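Anti-restriction endonuclease (Enterobacteria phage T4, PDB 3WX4) mimics DNA to block DNA binding by the bacterial histone-like protein H-NS and strongly inhibits the host McrA restriction endonuclease. Local coordinates at residues V8-F13 / Y62-P67. Residues are numbered along the deposited sequence; the frame is centred on the assembly and turned at random.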
loop_
_atom_site.group_PDB
_atom_site.type_symbol
_atom_site.label_atom_id
_atom_site.label_comp_id
_atom_site.label_asym_id
_atom_site.label_seq_id
_atom_site.Cartn_x
_atom_site.Cartn_y
_atom_site.Cartn_z
ATOM N N VAL A 8 4.956 6.487 10.758
ATOM C CA VAL A 8 5.747 5.837 9.711
ATOM C C VAL A 8 6.105 6.980 8.730
ATOM O O VAL A 8 5.493 8.036 8.756
ATOM C CB VAL A 8 4.916 4.690 9.048
ATOM C CG1 VAL A 8 3.584 5.212 8.571
ATOM C CG2 VAL A 8 5.689 4.040 7.919
ATOM N N VAL A 9 7.086 6.788 7.872
ATOM C CA VAL A 9 7.450 7.870 6.982
ATOM C C VAL A 9 6.733 7.868 5.639
ATOM O O VAL A 9 6.583 6.821 5.019
ATOM C CB VAL A 9 8.973 7.847 6.732
ATOM C CG1 VAL A 9 9.380 9.034 5.852
ATOM C CG2 VAL A 9 9.717 7.922 8.105
ATOM N N GLN A 10 6.283 9.040 5.197
ATOM C CA GLN A 10 5.665 9.184 3.863
ATOM C C GLN A 10 6.657 10.082 3.101
ATOM O O GLN A 10 6.932 11.192 3.552
ATOM C CB GLN A 10 4.302 9.888 3.946
ATOM C CG GLN A 10 3.807 10.395 2.575
ATOM C CD GLN A 10 2.397 11.026 2.619
ATOM O OE1 GLN A 10 2.138 12.066 1.973
ATOM N NE2 GLN A 10 1.486 10.393 3.348
ATOM N N TYR A 11 7.202 9.625 1.972
ATOM C CA TYR A 11 8.182 10.413 1.243
ATOM C C TYR A 11 7.530 11.184 0.097
ATOM O O TYR A 11 6.503 10.743 -0.411
ATOM C CB TYR A 11 9.234 9.496 0.614
ATOM C CG TYR A 11 10.038 8.738 1.628
ATOM C CD1 TYR A 11 11.164 9.309 2.194
ATOM C CD2 TYR A 11 9.619 7.491 2.098
ATOM C CE1 TYR A 11 11.867 8.661 3.230
ATOM C CE2 TYR A 11 10.319 6.840 3.131
ATOM C CZ TYR A 11 11.439 7.452 3.687
ATOM O OH TYR A 11 12.113 6.894 4.768
ATOM N N THR A 12 8.137 12.313 -0.283
ATOM C CA THR A 12 7.688 13.073 -1.444
ATOM C C THR A 12 8.809 12.847 -2.436
ATOM O O THR A 12 9.964 13.249 -2.212
ATOM C CB THR A 12 7.548 14.552 -1.151
ATOM O OG1 THR A 12 6.476 14.734 -0.247
ATOM C CG2 THR A 12 7.249 15.315 -2.422
ATOM N N PHE A 13 8.490 12.147 -3.506
ATOM C CA PHE A 13 9.463 11.832 -4.526
ATOM C C PHE A 13 9.153 12.709 -5.741
ATOM O O PHE A 13 8.039 12.648 -6.255
ATOM C CB PHE A 13 9.321 10.348 -4.897
ATOM C CG PHE A 13 10.359 9.864 -5.850
ATOM C CD1 PHE A 13 9.996 9.146 -6.989
ATOM C CD2 PHE A 13 11.718 10.107 -5.609
ATOM C CE1 PHE A 13 10.947 8.671 -7.884
ATOM C CE2 PHE A 13 12.702 9.640 -6.485
ATOM C CZ PHE A 13 12.327 8.911 -7.642
ATOM N N TYR A 62 3.552 10.882 -3.495
ATOM C CA TYR A 62 3.808 10.534 -2.095
ATOM C C TYR A 62 4.195 9.064 -2.205
ATOM O O TYR A 62 3.743 8.366 -3.133
ATOM C CB TYR A 62 2.603 10.733 -1.166
ATOM C CG TYR A 62 1.340 9.941 -1.495
ATOM C CD1 TYR A 62 1.266 8.582 -1.228
ATOM C CD2 TYR A 62 0.223 10.573 -2.067
ATOM C CE1 TYR A 62 0.120 7.845 -1.515
ATOM C CE2 TYR A 62 -0.939 9.862 -2.379
ATOM C CZ TYR A 62 -0.987 8.490 -2.100
ATOM O OH TYR A 62 -2.073 7.706 -2.394
ATOM N N VAL A 63 5.065 8.593 -1.306
ATOM C CA VAL A 63 5.506 7.195 -1.365
ATOM C C VAL A 63 5.580 6.708 0.088
ATOM O O VAL A 63 6.173 7.395 0.938
ATOM C CB VAL A 63 6.900 7.076 -2.006
ATOM C CG1 VAL A 63 7.348 5.636 -2.012
ATOM C CG2 VAL A 63 6.862 7.551 -3.442
ATOM N N ILE A 64 4.903 5.600 0.377
ATOM C CA ILE A 64 4.892 5.001 1.703
ATOM C C ILE A 64 5.256 3.521 1.554
ATOM O O ILE A 64 4.455 2.707 1.068
ATOM C CB ILE A 64 3.507 5.111 2.377
ATOM C CG1 ILE A 64 3.079 6.577 2.442
ATOM C CG2 ILE A 64 3.580 4.605 3.864
ATOM C CD1 ILE A 64 1.575 6.761 2.683
ATOM N N PRO A 65 6.486 3.158 1.956
ATOM C CA PRO A 65 6.978 1.775 1.879
ATOM C C PRO A 65 6.411 0.986 3.039
ATOM O O PRO A 65 6.130 1.565 4.105
ATOM C CB PRO A 65 8.501 1.955 1.974
ATOM C CG PRO A 65 8.614 3.074 2.955
ATOM C CD PRO A 65 7.531 4.061 2.470
ATOM N N ALA A 66 6.176 -0.314 2.820
ATOM C CA ALA A 66 5.635 -1.169 3.896
ATOM C C ALA A 66 6.781 -1.360 4.903
ATOM O O ALA A 66 7.935 -1.187 4.538
ATOM C CB ALA A 66 5.197 -2.547 3.328
ATOM N N PRO A 67 6.473 -1.712 6.167
ATOM C CA PRO A 67 7.554 -1.899 7.150
ATOM C C PRO A 67 8.569 -2.907 6.567
ATOM O O PRO A 67 8.195 -3.902 5.920
ATOM C CB PRO A 67 6.813 -2.434 8.388
ATOM C CG PRO A 67 5.385 -1.887 8.236
ATOM C CD PRO A 67 5.162 -2.083 6.738
#
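Tyr11 and Val63 form the one hydrogen-bonded antiparallel pair between strand 8-13 and strand 62-65, a worked example of two backbone bonds fixing the local register of a pair. Tyr11 N donates almost straight to Val63 O (2.7 Å, 167° at the hydrogen), while the return bond from Val63 N to Tyr11 O is more bent. In that register Gln10 lies beside Ile64 and Tyr62. With CG anti to the backbone N (chi1 164°), its extended chain carries the amide across them: CB and CG lie against Ile64 CG1, CD passes Tyr62 CB, OE1 comes within 3.4 Å of Tyr62 CB, and NE2 ends 3.7 Å from Ile64 CD1, the amide plane turned 43° from the Tyr62 ring. The face opposite Gln10, Tyr62 and Ile64 carries Tyr11, whose ring edge meets Pro65 CD in plane while Val9 CG1 covers part of one ring face; Phe13 CB rests on Val63 CG2, and helix 71-84 packs here. Strand 8-13 also pairs with the second subunit, continuing the sheet. Past Val63 the pairing with strand 8-13 lapses, though Ile64 bonds to Leu48: Pro65 has no N-H to donate, and Val9 O, 3.9 Å from Pro65 CD, is buried without a polar partner, so here the two strands meet through van der Waals contact.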